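Local structure of uncharacterized protein (Legionella longbeachae NSW150, 4JZA) at residues A202-L207 with K286-D291; Q209-Y214 with I218-N223. The protein probably removes the 3-phosphate from phosphoinositides such as phosphatidylinositol 3-phosphate, and so may alter lipid metabolism in host cells during infection. All blocks are in the same frame, centred on the assembly; numbering follows the deposited sequence.

Contact 1 of 2, residues A202-L207 with K286-D291; sequences AYFCNL and KFLTGD
Phe-204 reaches with the far end of its ring to one methyl of Leu-288, CZ lying 3.8 Å from Leu-288 CD2 in an oblique approach. The two side chains come from helices 198-206 and 274-288 and slide past one another in opposite directions, touching near their ends. In both, CG lies anti to the carbonyl carbon and beside the backbone N (chi1 -71° for Phe-204, -72° for Leu-288), which carries each group across the gap between backbones whose nearest CA atoms, those of this same pair, are 11.3 Å apart. Phe-287, one residue back, borders the same ring more loosely: its CE2 is 4.5 Å from Phe-204 CE2, and the rings meet obliquely. Behind Phe-204, the neighbouring Tyr-203 places CD2 over the centre of one ring face, 4.1 Å above its plane. Trp-192 meets the Phe-204 ring edge-to-face, and Leu-196 touches both phenylalanines, enlarging the apolar cluster; segment 202-207 lies in the phosphoinositide phosphatase insertion domain. On the other helix, Leu-288 also packs on Phe-221 of helix 214-234. Asn-206 folds back so that its ND2 donates to Ala-202 O (2.8 Å, N-H...O angle 155°), and this carbonyl also accepts from Asn-206 N, so one oxygen takes two bonds from the same asparagine. No hydrogen bond or salt bridge joins the two segments; their buried meeting is modest, with 113 Å² covered, which implies that they meet through nonpolar contact alone, while polar groups such as Leu-288 O, bonded to Tyr-214 OH, find other partners.

Contact 2 of 2, residues Q209-Y214 with I218-N223; sequences QGVTSY and IRDFNN
Tyr-214 and Ile-218 stand about at right angles to each other in the first turn of helix 214-234, a helix N-terminus capped by Ser-213, whose OG accepts from Glu-216 N. Tyr-214 has CG anti to its backbone N (chi1 -163°), and the CD1 methyl of Ile-218 approaches the ring obliquely, 4.0 Å from both CD2 and CE2 of Tyr-214. The same CD1 and the CG1 before it also lie along Tyr-214 O, so the isoleucine packs beside the carbonyl that receives the helical bond from its own backbone. That bond, from Ile-218 N to Tyr-214 O, is 3.1 Å long and nearly straight at 164°. At the far end of the ring the Tyr-214 hydroxyl is hydrogen-bonded to Leu-288 O, which pins the ring to the end of helix 274-288.

Before the helix, Val-211 of the incoming loop points toward Asp-220, and these two side chains also cross at roughly a right angle. The carboxylate is engaged by other residues, OD1 by Tyr-203 OH and OD2 by His-262 NE2, which should fix its rotation and would favour the charged form. The valine lies beside it where the loop runs past the helix, and also touches Glu-216 and Val-217. The touch on the carboxylate is a van der Waals one, with Val-211 CG2 4.1 Å from Asp-220 OD2.

Contact 2 and segment 202-207 of contact 1 lie in the insertion domain; the centres of the two contacts are about 10 Å apart, and contact 2 is nested inside the largely helical length of chain that contact 1 closes. They are joined by two probable hydrogen bonds of 2.5 Å, one between Tyr-203 OH and Asp-220 OD1, the other between Leu-288 O and Tyr-214 OH, and by packing of Leu-288 CD1 on Phe-221 CB at 3.7 Å. Helix 214-234 therefore bridges helices 198-206 and 274-288, adding polar ties to their apolar meeting. The centres of contacts 1 and 2 lie about 33 and 40 Å from the centre of the chain, on the same side of it.

Contact 1 of 2, residues A202-L207 with K286-D291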
loop_
_atom_site.group_PDB
_atom_site.type_symbol
_atom_site.label_atom_id
_atom_site.label_comp_id
_atom_site.label_asym_id
_atom_site.label_seq_id
_atom_site.Cartn_x
_atom_site.Cartn_y
_atom_site.Cartn_z
ATOM N N ALA A 202 21.516 -9.594 -13.023
ATOM C CA ALA A 202 21.133 -10.813 -13.686
ATOM C C ALA A 202 22.201 -11.904 -13.490
ATOM O O ALA A 202 21.859 -13.103 -13.307
ATOM C CB ALA A 202 20.885 -10.586 -15.157
ATOM N N TYR A 203 23.480 -11.502 -13.523
ATOM C CA TYR A 203 24.580 -12.470 -13.388
ATOM C C TYR A 203 24.423 -13.265 -12.099
ATOM O O TYR A 203 24.286 -14.466 -12.132
ATOM C CB TYR A 203 25.961 -11.793 -13.440
ATOM C CG TYR A 203 27.126 -12.765 -13.418
ATOM C CD1 TYR A 203 27.510 -13.409 -14.572
ATOM C CD2 TYR A 203 27.830 -13.030 -12.287
ATOM C CE1 TYR A 203 28.557 -14.294 -14.609
ATOM C CE2 TYR A 203 28.879 -13.937 -12.302
ATOM C CZ TYR A 203 29.248 -14.562 -13.475
ATOM O OH TYR A 203 30.279 -15.490 -13.561
ATOM N N PHE A 204 24.387 -12.583 -10.973
ATOM C CA PHE A 204 24.382 -13.262 -9.688
ATOM C C PHE A 204 23.052 -13.938 -9.403
ATOM O O PHE A 204 23.010 -15.000 -8.797
ATOM C CB PHE A 204 24.724 -12.280 -8.554
ATOM C CG PHE A 204 26.162 -11.836 -8.533
ATOM C CD1 PHE A 204 27.165 -12.696 -8.115
ATOM C CD2 PHE A 204 26.519 -10.550 -8.915
ATOM C CE1 PHE A 204 28.496 -12.280 -8.100
ATOM C CE2 PHE A 204 27.841 -10.123 -8.887
ATOM C CZ PHE A 204 28.829 -10.987 -8.485
ATOM N N CYS A 205 21.949 -13.339 -9.821
ATOM C CA CYS A 205 20.632 -13.936 -9.501
ATOM C C CYS A 205 20.348 -15.165 -10.347
ATOM O O CYS A 205 19.524 -15.971 -9.974
ATOM C CB CYS A 205 19.471 -12.915 -9.598
ATOM S SG CYS A 205 19.549 -11.631 -8.317
ATOM N N ASN A 206 21.044 -15.331 -11.466
ATOM C CA ASN A 206 20.849 -16.528 -12.304
ATOM C C ASN A 206 21.982 -17.531 -12.257
ATOM O O ASN A 206 21.916 -18.577 -12.902
ATOM C CB ASN A 206 20.586 -16.111 -13.728
ATOM C CG ASN A 206 19.275 -15.377 -13.850
ATOM O OD1 ASN A 206 18.229 -15.993 -13.811
ATOM N ND2 ASN A 206 19.329 -14.057 -13.941
ATOM N N LEU A 207 22.991 -17.232 -11.446
ATOM C CA LEU A 207 24.176 -18.063 -11.353
ATOM C C LEU A 207 23.802 -19.514 -11.122
ATOM O O LEU A 207 23.095 -19.845 -10.161
ATOM C CB LEU A 207 25.052 -17.594 -10.188
ATOM C CG LEU A 207 26.484 -18.109 -10.132
ATOM C CD1 LEU A 207 27.298 -17.505 -11.270
ATOM C CD2 LEU A 207 27.080 -17.783 -8.771
ATOM N N LYS A 286 36.713 -6.106 -13.581
ATOM C CA LYS A 286 37.349 -5.227 -12.623
ATOM C C LYS A 286 36.557 -5.182 -11.323
ATOM O O LYS A 286 37.141 -5.180 -10.250
ATOM C CB LYS A 286 37.499 -3.825 -13.210
ATOM C CG LYS A 286 38.776 -3.100 -12.817
ATOM C CD LYS A 286 38.591 -2.144 -11.634
ATOM C CE LYS A 286 37.819 -0.878 -12.004
ATOM N NZ LYS A 286 38.578 0.024 -12.918
ATOM N N PHE A 287 35.233 -5.166 -11.412
ATOM C CA PHE A 287 34.407 -5.154 -10.206
ATOM C C PHE A 287 34.670 -6.378 -9.325
ATOM O O PHE A 287 34.855 -6.264 -8.111
ATOM C CB PHE A 287 32.933 -5.130 -10.589
ATOM C CG PHE A 287 31.983 -5.260 -9.415
ATOM C CD1 PHE A 287 31.732 -4.186 -8.604
ATOM C CD2 PHE A 287 31.324 -6.474 -9.145
ATOM C CE1 PHE A 287 30.846 -4.305 -7.540
ATOM C CE2 PHE A 287 30.449 -6.602 -8.083
ATOM C CZ PHE A 287 30.196 -5.512 -7.284
ATOM N N LEU A 288 34.707 -7.547 -9.962
ATOM C CA LEU A 288 34.758 -8.817 -9.247
ATOM C C LEU A 288 35.965 -8.942 -8.374
ATOM O O LEU A 288 35.893 -9.491 -7.302
ATOM C CB LEU A 288 34.731 -9.985 -10.236
ATOM C CG LEU A 288 33.397 -10.231 -10.925
ATOM C CD1 LEU A 288 33.514 -11.348 -11.985
ATOM C CD2 LEU A 288 32.323 -10.548 -9.902
ATOM N N THR A 289 37.107 -8.495 -8.866
ATOM C CA THR A 289 38.375 -8.617 -8.117
ATOM C C THR A 289 38.663 -7.349 -7.395
ATOM O O THR A 289 39.712 -7.201 -6.863
ATOM C CB THR A 289 39.568 -8.899 -9.056
ATOM O OG1 THR A 289 39.484 -8.010 -10.178
ATOM C CG2 THR A 289 39.549 -10.361 -9.564
ATOM N N GLY A 290 37.736 -6.409 -7.416
ATOM C CA GLY A 290 37.906 -5.135 -6.735
ATOM C C GLY A 290 37.552 -5.234 -5.267
ATOM O O GLY A 290 37.546 -6.308 -4.684
ATOM N N ASP A 291 37.226 -4.092 -4.672
ATOM C CA ASP A 291 37.053 -3.993 -3.206
ATOM C C ASP A 291 35.811 -4.714 -2.677
ATOM O O ASP A 291 35.741 -5.098 -1.527
ATOM C CB ASP A 291 37.038 -2.515 -2.778
ATOM C CG ASP A 291 38.446 -1.845 -2.881
ATOM O OD1 ASP A 291 39.465 -2.507 -2.514
ATOM O OD2 ASP A 291 38.525 -0.672 -3.333
#

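Contact 2 of 2, residues Q209-Y214 with I218-N223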
loop_
_atom_site.group_PDB
_atom_site.type_symbol
_atom_site.label_atom_id
_atom_site.label_comp_id
_atom_site.label_asym_id
_atom_site.label_seq_id
_atom_site.Cartn_x
_atom_site.Cartn_y
_atom_site.Cartn_z
ATOM N N GLN A 209 24.089 -23.404 -10.037
ATOM C CA GLN A 209 24.498 -24.010 -8.755
ATOM C C GLN A 209 25.739 -24.920 -8.912
ATOM O O GLN A 209 26.267 -25.452 -7.921
ATOM C CB GLN A 209 23.312 -24.742 -8.062
ATOM C CG GLN A 209 22.798 -24.100 -6.753
ATOM C CD GLN A 209 21.487 -23.300 -6.880
ATOM O OE1 GLN A 209 20.527 -23.541 -6.130
ATOM N NE2 GLN A 209 21.450 -22.338 -7.804
ATOM N N GLY A 210 26.215 -25.090 -10.144
ATOM C CA GLY A 210 27.543 -25.680 -10.349
ATOM C C GLY A 210 28.708 -24.779 -9.934
ATOM O O GLY A 210 29.831 -25.253 -9.746
ATOM N N VAL A 211 28.445 -23.475 -9.803
ATOM C CA VAL A 211 29.452 -22.482 -9.405
ATOM C C VAL A 211 29.364 -22.251 -7.905
ATOM O O VAL A 211 28.485 -21.550 -7.473
ATOM C CB VAL A 211 29.223 -21.161 -10.147
ATOM C CG1 VAL A 211 30.228 -20.120 -9.723
ATOM C CG2 VAL A 211 29.316 -21.352 -11.651
ATOM N N THR A 212 30.270 -22.849 -7.128
ATOM C CA THR A 212 30.097 -23.024 -5.670
ATOM C C THR A 212 31.046 -22.168 -4.829
ATOM O O THR A 212 31.135 -22.338 -3.595
ATOM C CB THR A 212 30.381 -24.498 -5.240
ATOM O OG1 THR A 212 31.793 -24.739 -5.257
ATOM C CG2 THR A 212 29.696 -25.539 -6.154
ATOM N N SER A 213 31.786 -21.260 -5.459
ATOM C CA SER A 213 32.680 -20.410 -4.676
ATOM C C SER A 213 33.025 -19.152 -5.424
ATOM O O SER A 213 32.830 -19.076 -6.639
ATOM C CB SER A 213 33.972 -21.151 -4.326
ATOM O OG SER A 213 34.837 -21.147 -5.451
ATOM N N TYR A 214 33.573 -18.174 -4.694
ATOM C CA TYR A 214 33.880 -16.886 -5.286
ATOM C C TYR A 214 35.048 -17.077 -6.300
ATOM O O TYR A 214 35.019 -16.573 -7.423
ATOM C CB TYR A 214 34.145 -15.827 -4.207
ATOM C CG TYR A 214 34.044 -14.446 -4.805
ATOM C CD1 TYR A 214 32.824 -13.936 -5.232
ATOM C CD2 TYR A 214 35.178 -13.677 -5.040
ATOM C CE1 TYR A 214 32.737 -12.695 -5.841
ATOM C CE2 TYR A 214 35.089 -12.433 -5.649
ATOM C CZ TYR A 214 33.872 -11.957 -6.038
ATOM O OH TYR A 214 33.803 -10.756 -6.651
ATOM N N ILE A 218 35.067 -15.857 -10.389
ATOM C CA ILE A 218 36.098 -15.152 -11.162
ATOM C C ILE A 218 36.486 -15.930 -12.408
ATOM O O ILE A 218 36.538 -15.357 -13.490
ATOM C CB ILE A 218 37.362 -14.906 -10.328
ATOM C CG1 ILE A 218 37.019 -13.987 -9.153
ATOM C CG2 ILE A 218 38.481 -14.314 -11.199
ATOM C CD1 ILE A 218 37.905 -14.148 -7.938
ATOM N N ARG A 219 36.722 -17.234 -12.249
ATOM C CA ARG A 219 37.103 -18.076 -13.377
ATOM C C ARG A 219 35.954 -18.125 -14.371
ATOM O O ARG A 219 36.163 -17.901 -15.564
ATOM C CB ARG A 219 37.591 -19.492 -12.948
ATOM C CG ARG A 219 39.121 -19.596 -12.729
ATOM C CD ARG A 219 39.625 -21.021 -12.420
ATOM N NE ARG A 219 38.677 -22.038 -12.890
ATOM C CZ ARG A 219 37.886 -22.797 -12.120
ATOM N NH1 ARG A 219 37.918 -22.737 -10.787
ATOM N NH2 ARG A 219 37.055 -23.654 -12.699
ATOM N N ASP A 220 34.735 -18.384 -13.888
ATOM C CA ASP A 220 33.569 -18.415 -14.771
ATOM C C ASP A 220 33.516 -17.180 -15.667
ATOM O O ASP A 220 33.279 -17.288 -16.865
ATOM C CB ASP A 220 32.271 -18.492 -13.964
ATOM C CG ASP A 220 31.024 -18.393 -14.841
ATOM O OD1 ASP A 220 30.646 -17.265 -15.251
ATOM O OD2 ASP A 220 30.431 -19.460 -15.100
ATOM N N PHE A 221 33.729 -16.006 -15.079
ATOM C CA PHE A 221 33.607 -14.784 -15.836
ATOM C C PHE A 221 34.754 -14.581 -16.820
ATOM O O PHE A 221 34.522 -14.121 -17.946
ATOM C CB PHE A 221 33.461 -13.560 -14.934
ATOM C CG PHE A 221 33.085 -12.336 -15.702
ATOM C CD1 PHE A 221 31.950 -12.335 -16.464
ATOM C CD2 PHE A 221 33.893 -11.232 -15.725
ATOM C CE1 PHE A 221 31.615 -11.243 -17.223
ATOM C CE2 PHE A 221 33.564 -10.127 -16.485
ATOM C CZ PHE A 221 32.426 -10.132 -17.241
ATOM N N ASN A 222 35.972 -14.950 -16.419
ATOM C CA ASN A 222 37.111 -14.921 -17.334
ATOM C C ASN A 222 36.925 -15.923 -18.489
ATOM O O ASN A 222 37.227 -15.595 -19.636
ATOM C CB ASN A 222 38.426 -15.171 -16.593
ATOM C CG ASN A 222 38.791 -14.038 -15.628
ATOM O OD1 ASN A 222 38.363 -12.898 -15.793
ATOM N ND2 ASN A 222 39.551 -14.361 -14.604
ATOM N N ASN A 223 36.411 -17.125 -18.205
ATOM C CA ASN A 223 36.111 -18.118 -19.261
ATOM C C ASN A 223 35.092 -17.612 -20.251
ATOM O O ASN A 223 35.070 -18.039 -21.418
ATOM C CB ASN A 223 35.588 -19.443 -18.676
ATOM C CG ASN A 223 36.672 -20.219 -17.984
ATOM O OD1 ASN A 223 37.835 -19.855 -18.065
ATOM N ND2 ASN A 223 36.302 -21.281 -17.294
#